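Local coordinates for protein mannan endo-1,4-beta-mannosidase (Bacillus subtilis, PDB 3CBW) that hydrolyses internal beta-1,4-mannosidic linkages in mannan, galactomannan and glucomannan, as a secreted family 26 glycoside hydrolase of glucomannan breakdown, at residues W327-K331 with G332-N336. The protein carries 3 engineered substitutions. Residues are numbered along the deposited sequence; the frame is centred on the assembly and turned at random.
Sequences WTLNK and GEIWN
Asn330 and Glu333, the first and last residues of a type II beta turn, are joined twice, and the pair illustrates how a side chain can reinforce a turn that the backbone already closes. The defining bond runs from Glu333 N to Asn330 O, 3.0 Å long and bent to 142° at the hydrogen. A second bond goes the other way: Glu333 OE1 accepts the amide hydrogen of Asn330 N at 2.9 Å, almost straight at 174°, through its anti lone pair. Glu333 can fold back in this manner because its CG lies beside its own N, opposite the carbonyl carbon (chi1 -60°), and the extended chain then runs back along the turn, with CB 3.3 Å from Asn330 O. A water lies 2.7 Å from Glu333 OE1 and 2.8 Å from Thr328 O, placed to donate to either, though it has more acceptors near it than protons. The carboxylate is thus bound directly to the residue after strand 328-329 and linked through the water to the strand itself. Gly332 occupies the third position of the turn with positive phi, the conformation that a type II turn favours there. The side chains of Leu329 and Glu333 run alongside one another, pointing opposite ways; Leu329 CD2 packs 3.7 Å from Glu333 CB and also touches Ile334 CG1, while Trp29 of helix 21-32 meets both Leu329 and Ile334. The Asn330 amide group serves other partners, its OD1 bonded to Ser43 OG and its ND2 to Tyr323 O. The turn follows strand 328-329, which pairs with strand 41-49 of the TIM-barrel domain, well away from the predicted catalytic residues. Glu333 meets both backbone polar groups of Asn330, one with its own amide and one with its carboxylate, and so braces the turn; the amide of Asn330 and the water both approach OE1, which probably favours the ionised carboxylate.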
loop_
_atom_site.group_PDB
_atom_site.type_symbol
_atom_site.label_atom_id
_atom_site.label_comp_id
_atom_site.label_asym_id
_atom_site.label_seq_id
_atom_site.Cartn_x
_atom_site.Cartn_y
_atom_site.Cartn_z
ATOM N N TRP A 327 -5.939 -20.199 6.099
ATOM C CA TRP A 327 -4.926 -19.437 5.366
ATOM C C TRP A 327 -4.608 -18.072 5.956
ATOM O O TRP A 327 -3.535 -17.531 5.685
ATOM C CB TRP A 327 -5.356 -19.251 3.922
ATOM C CG TRP A 327 -5.118 -20.438 3.036
ATOM C CD1 TRP A 327 -5.320 -21.757 3.337
ATOM C CD2 TRP A 327 -4.647 -20.399 1.689
ATOM N NE1 TRP A 327 -4.991 -22.539 2.253
ATOM C CE2 TRP A 327 -4.585 -21.730 1.226
ATOM C CE3 TRP A 327 -4.276 -19.362 0.822
ATOM C CZ2 TRP A 327 -4.150 -22.057 -0.068
ATOM C CZ3 TRP A 327 -3.844 -19.684 -0.460
ATOM C CH2 TRP A 327 -3.793 -21.023 -0.896
ATOM N N THR A 328 -5.526 -17.512 6.734
ATOM C CA THR A 328 -5.392 -16.118 7.157
ATOM C C THR A 328 -4.479 -15.985 8.373
ATOM O O THR A 328 -4.662 -16.664 9.381
ATOM C CB THR A 328 -6.776 -15.521 7.419
ATOM O OG1 THR A 328 -7.575 -15.705 6.248
ATOM C CG2 THR A 328 -6.685 -14.034 7.731
ATOM N N LEU A 329 -3.495 -15.099 8.260
ATOM C CA LEU A 329 -2.561 -14.822 9.330
ATOM C C LEU A 329 -2.892 -13.454 9.918
ATOM O O LEU A 329 -2.878 -12.439 9.209
ATOM C CB LEU A 329 -1.144 -14.869 8.758
ATOM C CG LEU A 329 0.038 -14.847 9.720
ATOM C CD1 LEU A 329 1.288 -15.408 9.050
ATOM C CD2 LEU A 329 0.301 -13.451 10.286
ATOM N N ASN A 330 -3.179 -13.430 11.218
ATOM C CA ASN A 330 -3.648 -12.231 11.894
ATOM C C ASN A 330 -2.598 -11.645 12.833
ATOM O O ASN A 330 -1.519 -12.220 13.013
ATOM C CB ASN A 330 -4.955 -12.545 12.626
ATOM C CG ASN A 330 -6.042 -12.963 11.666
ATOM O OD1 ASN A 330 -6.226 -12.341 10.623
ATOM N ND2 ASN A 330 -6.746 -14.031 11.988
ATOM N N LYS A 331 -2.897 -10.474 13.387
ATOM C CA LYS A 331 -2.006 -9.822 14.332
ATOM C C LYS A 331 -1.616 -10.811 15.426
ATOM O O LYS A 331 -2.472 -11.518 15.966
ATOM C CB LYS A 331 -2.710 -8.615 14.949
ATOM C CG LYS A 331 -1.782 -7.656 15.679
ATOM C CD LYS A 331 -2.576 -6.602 16.445
ATOM C CE LYS A 331 -1.671 -5.492 16.993
ATOM N NZ LYS A 331 -2.446 -4.585 17.900
ATOM N N GLY A 332 -0.323 -10.859 15.729
ATOM C CA GLY A 332 0.205 -11.767 16.755
ATOM C C GLY A 332 0.728 -13.085 16.204
ATOM O O GLY A 332 1.262 -13.906 16.965
ATOM N N GLU A 333 0.574 -13.313 14.897
ATOM C CA GLU A 333 0.988 -14.578 14.268
ATOM C C GLU A 333 2.215 -14.439 13.358
ATOM O O GLU A 333 2.544 -15.360 12.606
ATOM C CB GLU A 333 -0.179 -15.214 13.509
ATOM C CG GLU A 333 -1.370 -15.548 14.386
ATOM C CD GLU A 333 -2.394 -16.398 13.658
ATOM O OE1 GLU A 333 -3.026 -15.899 12.708
ATOM O OE2 GLU A 333 -2.564 -17.583 14.032
ATOM N N ILE A 334 2.903 -13.308 13.442
ATOM C CA ILE A 334 4.143 -13.098 12.691
ATOM C C ILE A 334 5.274 -13.700 13.517
ATOM O O ILE A 334 6.016 -14.559 13.039
ATOM C CB ILE A 334 4.399 -11.600 12.395
ATOM C CG1 ILE A 334 3.235 -11.029 11.572
ATOM C CG2 ILE A 334 5.711 -11.411 11.651
ATOM C CD1 ILE A 334 3.268 -9.520 11.381
ATOM N N TRP A 335 5.374 -13.244 14.764
ATOM C CA TRP A 335 6.339 -13.753 15.732
ATOM C C TRP A 335 5.653 -14.726 16.671
ATOM O O TRP A 335 4.480 -14.557 17.019
ATOM C CB TRP A 335 6.934 -12.598 16.551
ATOM C CG TRP A 335 7.459 -11.481 15.701
ATOM C CD1 TRP A 335 6.767 -10.383 15.268
ATOM C CD2 TRP A 335 8.777 -11.369 15.149
ATOM N NE1 TRP A 335 7.580 -9.589 14.492
ATOM C CE2 TRP A 335 8.819 -10.170 14.403
ATOM C CE3 TRP A 335 9.934 -12.157 15.228
ATOM C CZ2 TRP A 335 9.971 -9.745 13.728
ATOM C CZ3 TRP A 335 11.080 -11.732 14.559
ATOM C CH2 TRP A 335 11.087 -10.538 13.817
ATOM N N ASN A 336 6.389 -15.759 17.060
ATOM C CA ASN A 336 5.989 -16.631 18.142
ATOM C C ASN A 336 6.863 -16.275 19.336
ATOM O O ASN A 336 7.936 -16.854 19.532
ATOM C CB ASN A 336 6.160 -18.095 17.735
ATOM C CG ASN A 336 5.724 -19.061 18.824
ATOM O OD1 ASN A 336 5.028 -18.682 19.774
ATOM N ND2 ASN A 336 6.132 -20.320 18.688
HETATM O O HOH W 1 -4.440 -17.996 11.777
#